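Long-range contacts in 3-deoxy-manno-octulosonate cytidylyltransferase (Escherichia coli, PDB 1H7H), which transfers the CMP moiety of CTP to the eight-carbon sugar KDO, releasing diphosphate and probably activating the sugar for lipopolysaccharide synthesis: residues A3-P8 against I91-Q96; R79-M84 against D181-Y186; K19-I24 against P53-A58. One frame throughout, in Å; residues are numbered along the deposited sequence.

In the fold
Each of the three contacts has a segment that brings one residue to CDP. Contact 1 pairs two central parallel strands; at their ends Pro8 O takes the ribose O3', and Gly97 N, just beyond 91-96, also bonds CDP. Contact 2 lies against one face of that pair, its centre about 11 Å from that of contact 1: Leu80 packs on Val6 and Asn94, while Leu183 and Met84 reach Tyr92. Its helix 76-86 also carries Arg79 to the cytosine. Contact 3 touches neither: its centre lies about 18 Å from that of contact 1 and about 25 Å from that of contact 2, with nearest atoms about 7 and about 9 Å apart. Lys19, at its start, approaches the beta-phosphate.

Contact 1. Residues A3-P8 against I91-Q96; sequences AVIVIP and IYINLQ. With CDP (cytidine-5'-diphosphate), chain C.
Strands 3-8 and 91-94 run parallel, with their short axes 4.8 Å apart at closest and 29° between their directions, and they form the middle of the mixed sheet in this GT-A-type nucleotidyltransferase. Four backbone hydrogen bonds zip them together: Val4 N to Ile91 O, Ile93 N to Val4 O, Val6 N to Ile93 O at 2.9 Å and nearly straight (179°), and Leu95 N to Val6 O. The last continues the ladder beyond the strand into the loop at Leu95.

Ala3, Ile5, Ile91 and Ile93 occupy one face, where helix 104-116 covers Ala3, Ile91 and Ile93 and helix 29-38 meets Ile5. Here Ile5 uses both branches: CG1 lies 4.0 Å from Ile93 CB, and the chi1 of -70° that turns CG1 beside the backbone N leaves CG2 anti to that N, where it reaches Leu95 CD1 at 3.7 Å. Farther along, Ile7 CG1 rests against Leu95 CB. On the other face, Val4 and Tyr92 lie side by side, with Val4 CG2 3.7 Å from Tyr92 CD2; Val6 CG2 sits more loosely at the ring edge. The phenol oxygen is tied to Val87 O, fixing the far end of the ring beside helix 76-86.

Toward the nucleotide, Asn94 OD1 lies against the edge carbons of the proline, 3.2 Å from Pro8 CG with CD next; this buried oxygen finds no hydrogen-bonding partner. Pro8 CB packs near the cytosine carbonyl, 3.5 Å from CDP O2. Its backbone carbonyl then takes the ribose hydroxyl directly, with CDP O3' donating to Pro8 O at 2.7 Å.

Contact 2. Residues R79-M84 against D181-Y186; sequences RLVEVM and DVLQNY. With CDP (cytidine-5'-diphosphate), chain C.
Leu183 is the centre of the contact, pushing its isobutyl group from helix 180-185 against Leu80, Val81 and Met84 on helix 76-86. Its methyls CD1 and CD2 straddle Leu80 CD2, each at 3.9 Å, and CD2 alone also approaches Val81 CG2, at 4.1 Å. Leu80 crosses Leu183 at about a right angle, whereas Val81 and Met84 each lie antiparallel to the Leu183 side chain.

Met84 bends at chi2 and chi3, a fold that carries CE back over the opposing backbone, 3.8 Å from Leu183 O. Its sulfur meets Gln184 CG at 3.9 Å on the solvent side. Beyond Leu183, Val81 CG2 also touches Tyr186 CD2, and the hydroxyl of that tyrosine is hydrogen-bonded to Glu201. No hydrogen bond joins the two segments.

Farther out, Leu80, Met84 and Leu183 all rest on the sheet, at Asn94 or Tyr92. Arg79, in the first turn of helix 76-86, reaches the cytosine: its NH1 comes within 2.7 Å of CDP N3, while Thr69 holds NE. This is apolar helix-helix packing at a steep crossing (-110°) over the central sheet of an alpha/beta nucleotidyltransferase, with the base lying by the N-terminal turn of helix 76-86.

Contact 3. Residues K19-I24 against P53-A58; sequences KPLLDI and PRVEQA. With CDP (cytidine-5'-diphosphate), chain C.
A small apolar contact near the protein surface joins the loop before strand 23-24 to the first turns of helix 53-61; the centre of the contact lies about 18 Å from the centre of the chain. Leu21 makes the main approach. Having CG anti to the carbonyl carbon (chi1 -50°) places CD2 against Ala58 CB at 3.6 Å, with Val55 CA at 4.3 Å from the same methyl. The other methyl, CD1, lies 4.2 Å from Arg54 O, a backbone oxygen engaged within the helix by Ala58 N. Beside it, the Pro20 ring crosses Val55 at about a right angle, and its CG meets Val55 CG2 at 4.1 Å.

Tyr11 joins both sides, touching Leu21 and Val55 and making a cation-pi contact with Arg54, whose NH2 is also salt-bridged to Asp52. On the loop side, Pro20 is backed by Ile30 of helix 29-38. Lys19, which has no part in the apolar contact, turns to the nucleotide: its NZ forms a salt bridge with Asp98 and a weak 3.4 Å hydrogen bond to CDP O1B.

With no hydrogen bond or salt bridge between the segments, their mutual hold rests on dispersion and the burial of a few methyl and ring carbons, whereas Lys19 and Arg54 pair with Asp98 and Asp52.

Contact 1. Residues A3-P8 against I91-Q96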
loop_
_atom_site.group_PDB
_atom_site.type_symbol
_atom_site.label_atom_id
_atom_site.label_comp_id
_atom_site.label_asym_id
_atom_site.label_seq_id
_atom_site.Cartn_x
_atom_site.Cartn_y
_atom_site.Cartn_z
ATOM N N ALA A 3 1.033 0.383 30.066
ATOM C CA ALA A 3 1.465 1.195 28.947
ATOM C C ALA A 3 2.323 2.341 29.432
ATOM O O ALA A 3 2.014 2.967 30.442
ATOM C CB ALA A 3 0.256 1.740 28.207
ATOM N N VAL A 4 3.411 2.608 28.718
ATOM C CA VAL A 4 4.291 3.717 29.066
ATOM C C VAL A 4 4.549 4.578 27.830
ATOM O O VAL A 4 4.441 4.106 26.700
ATOM C CB VAL A 4 5.653 3.242 29.650
ATOM C CG1 VAL A 4 5.433 2.297 30.827
ATOM C CG2 VAL A 4 6.503 2.591 28.578
ATOM N N ILE A 5 4.855 5.852 28.053
ATOM C CA ILE A 5 5.151 6.764 26.960
ATOM C C ILE A 5 6.636 7.083 26.982
ATOM O O ILE A 5 7.200 7.363 28.040
ATOM C CB ILE A 5 4.340 8.079 27.062
ATOM C CG1 ILE A 5 2.864 7.813 26.780
ATOM C CG2 ILE A 5 4.882 9.122 26.092
ATOM C CD1 ILE A 5 1.988 9.025 26.942
ATOM N N VAL A 6 7.271 6.964 25.818
ATOM C CA VAL A 6 8.691 7.252 25.659
ATOM C C VAL A 6 8.797 8.402 24.659
ATOM O O VAL A 6 8.195 8.359 23.584
ATOM C CB VAL A 6 9.474 6.025 25.124
ATOM C CG1 VAL A 6 10.941 6.359 24.970
ATOM C CG2 VAL A 6 9.305 4.836 26.057
ATOM N N ILE A 7 9.535 9.437 25.039
ATOM C CA ILE A 7 9.725 10.615 24.203
ATOM C C ILE A 7 11.187 10.731 23.805
ATOM O O ILE A 7 12.015 11.160 24.609
ATOM C CB ILE A 7 9.338 11.903 24.963
ATOM C CG1 ILE A 7 7.877 11.837 25.404
ATOM C CG2 ILE A 7 9.593 13.142 24.099
ATOM C CD1 ILE A 7 7.540 12.817 26.480
ATOM N N PRO A 8 11.541 10.283 22.588
ATOM C CA PRO A 8 12.930 10.365 22.120
ATOM C C PRO A 8 13.274 11.841 21.908
ATOM O O PRO A 8 12.543 12.557 21.216
ATOM C CB PRO A 8 12.900 9.615 20.781
ATOM C CG PRO A 8 11.714 8.705 20.893
ATOM C CD PRO A 8 10.700 9.545 21.624
ATOM N N ILE A 91 2.708 -2.197 26.312
ATOM C CA ILE A 91 2.494 -1.259 25.209
ATOM C C ILE A 91 3.389 -0.023 25.340
ATOM O O ILE A 91 3.357 0.669 26.357
ATOM C CB ILE A 91 1.013 -0.785 25.178
ATOM C CG1 ILE A 91 0.080 -1.967 24.930
ATOM C CG2 ILE A 91 0.815 0.270 24.111
ATOM C CD1 ILE A 91 -1.378 -1.636 25.092
ATOM N N TYR A 92 4.195 0.243 24.315
ATOM C CA TYR A 92 5.075 1.413 24.306
ATOM C C TYR A 92 4.565 2.438 23.303
ATOM O O TYR A 92 4.298 2.109 22.146
ATOM C CB TYR A 92 6.501 1.026 23.914
ATOM C CG TYR A 92 7.166 0.097 24.891
ATOM C CD1 TYR A 92 6.928 -1.276 24.847
ATOM C CD2 TYR A 92 8.008 0.594 25.884
ATOM C CE1 TYR A 92 7.513 -2.130 25.770
ATOM C CE2 TYR A 92 8.596 -0.248 26.809
ATOM C CZ TYR A 92 8.344 -1.608 26.749
ATOM O OH TYR A 92 8.922 -2.446 27.667
ATOM N N ILE A 93 4.414 3.679 23.744
ATOM C CA ILE A 93 3.951 4.736 22.859
ATOM C C ILE A 93 5.125 5.660 22.575
ATOM O O ILE A 93 5.812 6.114 23.495
ATOM C CB ILE A 93 2.767 5.522 23.468
ATOM C CG1 ILE A 93 1.566 4.594 23.628
ATOM C CG2 ILE A 93 2.390 6.699 22.573
ATOM C CD1 ILE A 93 0.400 5.224 24.337
ATOM N N ASN A 94 5.380 5.888 21.292
ATOM C CA ASN A 94 6.473 6.746 20.869
ATOM C C ASN A 94 5.954 8.127 20.491
ATOM O O ASN A 94 5.202 8.271 19.529
ATOM C CB ASN A 94 7.187 6.121 19.675
ATOM C CG ASN A 94 8.612 6.595 19.544
ATOM O OD1 ASN A 94 9.349 6.654 20.528
ATOM N ND2 ASN A 94 9.018 6.929 18.329
ATOM N N LEU A 95 6.324 9.132 21.273
ATOM C CA LEU A 95 5.917 10.508 21.020
ATOM C C LEU A 95 7.106 11.318 20.543
ATOM O O LEU A 95 8.217 11.148 21.039
ATOM C CB LEU A 95 5.394 11.166 22.290
ATOM C CG LEU A 95 3.974 10.899 22.753
ATOM C CD1 LEU A 95 3.667 11.876 23.887
ATOM C CD2 LEU A 95 3.018 11.123 21.598
ATOM N N GLN A 96 6.859 12.229 19.612
ATOM C CA GLN A 96 7.907 13.086 19.076
ATOM C C GLN A 96 8.268 14.181 20.067
ATOM O O GLN A 96 7.389 14.836 20.630
ATOM C CB GLN A 96 7.442 13.706 17.761
ATOM C CG GLN A 96 7.008 12.679 16.729
ATOM C CD GLN A 96 8.158 11.801 16.272
ATOM O OE1 GLN A 96 8.778 12.076 15.248
ATOM N NE2 GLN A 96 8.463 10.751 17.040
HETATM O O3B CDP C . 16.440 13.951 13.996
HETATM P PB CDP C . 15.164 14.915 13.817
HETATM O O1B CDP C . 14.511 15.137 15.151
HETATM O O2B CDP C . 15.629 16.234 13.283
HETATM O O3A CDP C . 14.137 14.251 12.755
HETATM P PA CDP C . 12.660 13.909 13.315
HETATM O O1A CDP C . 11.823 13.321 12.223
HETATM O O2A CDP C . 11.980 15.142 13.837
HETATM O "O5'" CDP C . 12.787 12.867 14.534
HETATM C "C5'" CDP C . 11.639 12.246 15.135
HETATM C "C4'" CDP C . 11.828 12.044 16.682
HETATM O "O4'" CDP C . 12.731 10.943 16.978
HETATM C "C3'" CDP C . 12.431 13.274 17.400
HETATM O "O3'" CDP C . 11.909 13.331 18.747
HETATM C "C2'" CDP C . 13.934 12.957 17.368
HETATM O "O2'" CDP C . 14.724 13.668 18.341
HETATM C "C1'" CDP C . 13.994 11.417 17.569
HETATM N N1 CDP C . 15.227 10.828 16.994
HETATM C C2 CDP C . 16.086 10.117 17.791
HETATM O O2 CDP C . 15.895 9.928 18.988
HETATM N N3 CDP C . 17.297 9.541 17.236
HETATM C C4 CDP C . 17.611 9.668 15.998
HETATM N N4 CDP C . 18.710 9.145 15.501
HETATM C C5 CDP C . 16.663 10.443 15.144
HETATM C C6 CDP C . 15.534 10.980 15.665
#

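Contact 2. Residues R79-M84 against D181-Y186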
loop_
_atom_site.group_PDB
_atom_site.type_symbol
_atom_site.label_atom_id
_atom_site.label_comp_id
_atom_site.label_asym_id
_atom_site.label_seq_id
_atom_site.Cartn_x
_atom_site.Cartn_y
_atom_site.Cartn_z
ATOM N N ARG A 79 16.170 3.565 19.234
ATOM C CA ARG A 79 16.341 4.131 20.567
ATOM C C ARG A 79 15.285 3.587 21.523
ATOM O O ARG A 79 15.567 3.340 22.690
ATOM C CB ARG A 79 16.288 5.662 20.489
ATOM C CG ARG A 79 16.276 6.394 21.822
ATOM C CD ARG A 79 16.541 7.896 21.648
ATOM N NE ARG A 79 17.972 8.205 21.626
ATOM C CZ ARG A 79 18.713 8.309 20.526
ATOM N NH1 ARG A 79 18.167 8.140 19.331
ATOM N NH2 ARG A 79 20.016 8.533 20.621
ATOM N N LEU A 80 14.081 3.364 21.008
ATOM C CA LEU A 80 12.976 2.829 21.803
ATOM C C LEU A 80 13.220 1.354 22.179
ATOM O O LEU A 80 12.822 0.910 23.259
ATOM C CB LEU A 80 11.653 2.973 21.032
ATOM C CG LEU A 80 10.347 2.545 21.705
ATOM C CD1 LEU A 80 10.008 3.506 22.806
ATOM C CD2 LEU A 80 9.219 2.517 20.694
ATOM N N VAL A 81 13.853 0.597 21.278
ATOM C CA VAL A 81 14.164 -0.816 21.519
ATOM C C VAL A 81 15.113 -0.960 22.726
ATOM O O VAL A 81 14.967 -1.879 23.540
ATOM C CB VAL A 81 14.790 -1.480 20.249
ATOM C CG1 VAL A 81 15.333 -2.871 20.561
ATOM C CG2 VAL A 81 13.748 -1.584 19.153
ATOM N N GLU A 82 16.062 -0.033 22.844
ATOM C CA GLU A 82 17.013 -0.044 23.950
ATOM C C GLU A 82 16.309 0.285 25.273
ATOM O O GLU A 82 16.630 -0.290 26.308
ATOM C CB GLU A 82 18.142 0.957 23.705
ATOM C CG GLU A 82 19.226 0.891 24.764
ATOM C CD GLU A 82 20.191 2.059 24.730
ATOM O OE1 GLU A 82 20.264 2.768 23.706
ATOM O OE2 GLU A 82 20.885 2.267 25.744
ATOM N N VAL A 83 15.369 1.226 25.232
ATOM C CA VAL A 83 14.615 1.617 26.418
ATOM C C VAL A 83 13.723 0.459 26.868
ATOM O O VAL A 83 13.537 0.231 28.063
ATOM C CB VAL A 83 13.738 2.864 26.131
ATOM C CG1 VAL A 83 12.823 3.169 27.315
ATOM C CG2 VAL A 83 14.626 4.055 25.815
ATOM N N MET A 84 13.193 -0.273 25.892
ATOM C CA MET A 84 12.313 -1.418 26.126
ATOM C C MET A 84 12.928 -2.494 27.038
ATOM O O MET A 84 12.223 -3.098 27.847
ATOM C CB MET A 84 11.900 -2.012 24.770
ATOM C CG MET A 84 10.996 -3.242 24.810
ATOM S SD MET A 84 11.912 -4.794 24.828
ATOM C CE MET A 84 12.971 -4.599 23.388
ATOM N N ASP A 181 6.276 -7.400 22.100
ATOM C CA ASP A 181 6.895 -8.380 21.204
ATOM C C ASP A 181 7.401 -7.824 19.869
ATOM O O ASP A 181 8.381 -8.329 19.318
ATOM C CB ASP A 181 5.976 -9.589 20.979
ATOM C CG ASP A 181 4.622 -9.205 20.421
ATOM O OD1 ASP A 181 3.620 -9.354 21.146
ATOM O OD2 ASP A 181 4.551 -8.770 19.254
ATOM N N VAL A 182 6.753 -6.784 19.349
ATOM C CA VAL A 182 7.199 -6.182 18.095
ATOM C C VAL A 182 8.590 -5.571 18.278
ATOM O O VAL A 182 9.472 -5.750 17.437
ATOM C CB VAL A 182 6.216 -5.096 17.598
ATOM C CG1 VAL A 182 6.735 -4.459 16.317
ATOM C CG2 VAL A 182 4.842 -5.707 17.356
ATOM N N LEU A 183 8.791 -4.877 19.395
ATOM C CA LEU A 183 10.073 -4.255 19.702
ATOM C C LEU A 183 11.175 -5.278 19.991
ATOM O O LEU A 183 12.344 -5.027 19.704
ATOM C CB LEU A 183 9.918 -3.286 20.878
ATOM C CG LEU A 183 9.059 -2.051 20.578
ATOM C CD1 LEU A 183 8.862 -1.238 21.831
ATOM C CD2 LEU A 183 9.721 -1.206 19.497
ATOM N N GLN A 184 10.802 -6.424 20.557
ATOM C CA GLN A 184 11.772 -7.474 20.872
ATOM C C GLN A 184 12.329 -8.116 19.611
ATOM O O GLN A 184 13.498 -8.496 19.565
ATOM C CB GLN A 184 11.147 -8.556 21.757
ATOM C CG GLN A 184 10.813 -8.090 23.157
ATOM C CD GLN A 184 10.208 -9.181 24.016
ATOM O OE1 GLN A 184 9.098 -9.647 23.769
ATOM N NE2 GLN A 184 10.934 -9.581 25.051
ATOM N N ASN A 185 11.491 -8.224 18.587
ATOM C CA ASN A 185 11.903 -8.827 17.325
ATOM C C ASN A 185 12.349 -7.811 16.280
ATOM O O ASN A 185 12.811 -8.193 15.208
ATOM C CB ASN A 185 10.756 -9.661 16.746
ATOM C CG ASN A 185 10.371 -10.818 17.636
ATOM O OD1 ASN A 185 11.229 -11.576 18.088
ATOM N ND2 ASN A 185 9.077 -10.959 17.898
ATOM N N TYR A 186 12.268 -6.527 16.612
ATOM C CA TYR A 186 12.605 -5.471 15.668
ATOM C C TYR A 186 13.998 -5.440 15.060
ATOM O O TYR A 186 14.132 -5.286 13.850
ATOM C CB TYR A 186 12.275 -4.101 16.259
ATOM C CG TYR A 186 12.357 -2.973 15.255
ATOM C CD1 TYR A 186 11.267 -2.658 14.433
ATOM C CD2 TYR A 186 13.528 -2.234 15.108
ATOM C CE1 TYR A 186 11.351 -1.634 13.492
ATOM C CE2 TYR A 186 13.621 -1.212 14.172
ATOM C CZ TYR A 186 12.533 -0.918 13.369
ATOM O OH TYR A 186 12.644 0.092 12.444
HETATM O O3B CDP C . 16.440 13.951 13.996
HETATM P PB CDP C . 15.164 14.915 13.817
HETATM O O1B CDP C . 14.511 15.137 15.151
HETATM O O2B CDP C . 15.629 16.234 13.283
HETATM O O3A CDP C . 14.137 14.251 12.755
HETATM P PA CDP C . 12.660 13.909 13.315
HETATM O O1A CDP C . 11.823 13.321 12.223
HETATM O O2A CDP C . 11.980 15.142 13.837
HETATM O "O5'" CDP C . 12.787 12.867 14.534
HETATM C "C5'" CDP C . 11.639 12.246 15.135
HETATM C "C4'" CDP C . 11.828 12.044 16.682
HETATM O "O4'" CDP C . 12.731 10.943 16.978
HETATM C "C3'" CDP C . 12.431 13.274 17.400
HETATM O "O3'" CDP C . 11.909 13.331 18.747
HETATM C "C2'" CDP C . 13.934 12.957 17.368
HETATM O "O2'" CDP C . 14.724 13.668 18.341
HETATM C "C1'" CDP C . 13.994 11.417 17.569
HETATM N N1 CDP C . 15.227 10.828 16.994
HETATM C C2 CDP C . 16.086 10.117 17.791
HETATM O O2 CDP C . 15.895 9.928 18.988
HETATM N N3 CDP C . 17.297 9.541 17.236
HETATM C C4 CDP C . 17.611 9.668 15.998
HETATM N N4 CDP C . 18.710 9.145 15.501
HETATM C C5 CDP C . 16.663 10.443 15.144
HETATM C C6 CDP C . 15.534 10.980 15.665
#

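Contact 3. Residues K19-I24 against P53-A58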
loop_
_atom_site.group_PDB
_atom_site.type_symbol
_atom_site.label_atom_id
_atom_site.label_comp_id
_atom_site.label_asym_id
_atom_site.label_seq_id
_atom_site.Cartn_x
_atom_site.Cartn_y
_atom_site.Cartn_z
ATOM N N LYS A 19 17.083 21.504 19.711
ATOM C CA LYS A 19 15.671 21.717 19.439
ATOM C C LYS A 19 14.748 21.508 20.645
ATOM O O LYS A 19 13.880 22.337 20.903
ATOM C CB LYS A 19 15.238 20.851 18.249
ATOM C CG LYS A 19 13.860 21.171 17.696
ATOM C CD LYS A 19 13.626 20.516 16.339
ATOM C CE LYS A 19 13.745 19.000 16.399
ATOM N NZ LYS A 19 13.475 18.377 15.071
ATOM N N PRO A 20 14.941 20.419 21.418
ATOM C CA PRO A 20 14.069 20.194 22.580
ATOM C C PRO A 20 14.209 21.217 23.710
ATOM O O PRO A 20 13.357 21.291 24.595
ATOM C CB PRO A 20 14.468 18.788 23.037
ATOM C CG PRO A 20 15.906 18.700 22.646
ATOM C CD PRO A 20 15.895 19.306 21.263
ATOM N N LEU A 21 15.266 22.022 23.662
ATOM C CA LEU A 21 15.501 23.023 24.699
ATOM C C LEU A 21 15.002 24.431 24.348
ATOM O O LEU A 21 15.080 25.344 25.173
ATOM C CB LEU A 21 16.987 23.053 25.080
ATOM C CG LEU A 21 17.642 21.699 25.396
ATOM C CD1 LEU A 21 19.061 21.908 25.901
ATOM C CD2 LEU A 21 16.824 20.932 26.422
ATOM N N LEU A 22 14.481 24.598 23.137
ATOM C CA LEU A 22 13.963 25.892 22.691
ATOM C C LEU A 22 12.821 26.340 23.591
ATOM O O LEU A 22 11.945 25.545 23.944
ATOM C CB LEU A 22 13.467 25.811 21.248
ATOM C CG LEU A 22 14.493 25.458 20.170
ATOM C CD1 LEU A 22 13.770 25.171 18.862
ATOM C CD2 LEU A 22 15.510 26.585 20.011
ATOM N N ASP A 23 12.827 27.622 23.936
ATOM C CA ASP A 23 11.807 28.186 24.807
ATOM C C ASP A 23 10.480 28.480 24.115
ATOM O O ASP A 23 10.443 29.061 23.035
ATOM C CB ASP A 23 12.326 29.469 25.466
ATOM C CG ASP A 23 11.391 29.985 26.544
ATOM O OD1 ASP A 23 10.461 30.759 26.227
ATOM O OD2 ASP A 23 11.585 29.603 27.716
ATOM N N ILE A 24 9.396 28.063 24.754
ATOM C CA ILE A 24 8.046 28.308 24.263
ATOM C C ILE A 24 7.273 28.713 25.512
ATOM O O ILE A 24 7.087 27.904 26.424
ATOM C CB ILE A 24 7.398 27.045 23.627
ATOM C CG1 ILE A 24 8.200 26.587 22.406
ATOM C CG2 ILE A 24 5.960 27.344 23.215
ATOM C CD1 ILE A 24 7.652 25.341 21.753
ATOM N N PRO A 53 23.610 14.711 27.522
ATOM C CA PRO A 53 23.494 15.069 28.942
ATOM C C PRO A 53 22.827 16.421 29.224
ATOM O O PRO A 53 22.276 16.628 30.306
ATOM C CB PRO A 53 24.948 15.039 29.418
ATOM C CG PRO A 53 25.721 15.377 28.174
ATOM C CD PRO A 53 25.023 14.540 27.145
ATOM N N ARG A 54 22.889 17.340 28.264
ATOM C CA ARG A 54 22.268 18.653 28.424
ATOM C C ARG A 54 20.748 18.508 28.405
ATOM O O ARG A 54 20.032 19.279 29.048
ATOM C CB ARG A 54 22.722 19.608 27.315
ATOM C CG ARG A 54 24.198 19.957 27.374
ATOM C CD ARG A 54 24.647 20.714 26.137
ATOM N NE ARG A 54 24.696 19.861 24.952
ATOM C CZ ARG A 54 25.063 20.274 23.741
ATOM N NH1 ARG A 54 25.416 21.537 23.541
ATOM N NH2 ARG A 54 25.079 19.422 22.725
ATOM N N VAL A 55 20.263 17.523 27.652
ATOM C CA VAL A 55 18.834 17.255 27.565
ATOM C C VAL A 55 18.415 16.492 28.821
ATOM O O VAL A 55 17.348 16.752 29.389
ATOM C CB VAL A 55 18.476 16.437 26.296
ATOM C CG1 VAL A 55 16.985 16.133 26.262
ATOM C CG2 VAL A 55 18.876 17.206 25.050
ATOM N N GLU A 56 19.272 15.572 29.263
ATOM C CA GLU A 56 19.007 14.784 30.462
ATOM C C GLU A 56 18.938 15.705 31.672
ATOM O O GLU A 56 18.120 15.501 32.566
ATOM C CB GLU A 56 20.103 13.751 30.681
ATOM C CG GLU A 56 19.928 12.940 31.961
ATOM C CD GLU A 56 21.158 12.131 32.316
ATOM O OE1 GLU A 56 22.283 12.628 32.082
ATOM O OE2 GLU A 56 21.000 11.002 32.831
ATOM N N GLN A 57 19.803 16.717 31.696
ATOM C CA GLN A 57 19.825 17.678 32.795
ATOM C C GLN A 57 18.606 18.581 32.793
ATOM O O GLN A 57 18.037 18.859 33.850
ATOM C CB GLN A 57 21.105 18.518 32.772
ATOM C CG GLN A 57 22.242 17.900 33.581
ATOM C CD GLN A 57 21.806 17.522 34.995
ATOM O OE1 GLN A 57 21.383 18.379 35.782
ATOM N NE2 GLN A 57 21.892 16.231 35.316
ATOM N N ALA A 58 18.206 19.026 31.605
ATOM C CA ALA A 58 17.044 19.893 31.453
ATOM C C ALA A 58 15.775 19.165 31.886
ATOM O O ALA A 58 14.883 19.761 32.491
ATOM C CB ALA A 58 16.918 20.347 30.009
HETATM O O3B CDP C . 16.440 13.951 13.996
HETATM P PB CDP C . 15.164 14.915 13.817
HETATM O O1B CDP C . 14.511 15.137 15.151
HETATM O O2B CDP C . 15.629 16.234 13.283
HETATM O O3A CDP C . 14.137 14.251 12.755
HETATM P PA CDP C . 12.660 13.909 13.315
HETATM O O1A CDP C . 11.823 13.321 12.223
HETATM O O2A CDP C . 11.980 15.142 13.837
HETATM O "O5'" CDP C . 12.787 12.867 14.534
HETATM C "C5'" CDP C . 11.639 12.246 15.135
HETATM C "C4'" CDP C . 11.828 12.044 16.682
HETATM O "O4'" CDP C . 12.731 10.943 16.978
HETATM C "C3'" CDP C . 12.431 13.274 17.400
HETATM O "O3'" CDP C . 11.909 13.331 18.747
HETATM C "C2'" CDP C . 13.934 12.957 17.368
HETATM O "O2'" CDP C . 14.724 13.668 18.341
HETATM C "C1'" CDP C . 13.994 11.417 17.569
HETATM N N1 CDP C . 15.227 10.828 16.994
HETATM C C2 CDP C . 16.086 10.117 17.791
HETATM O O2 CDP C . 15.895 9.928 18.988
HETATM N N3 CDP C . 17.297 9.541 17.236
HETATM C C4 CDP C . 17.611 9.668 15.998
HETATM N N4 CDP C . 18.710 9.145 15.501
HETATM C C5 CDP C . 16.663 10.443 15.144
HETATM C C6 CDP C . 15.534 10.980 15.665
#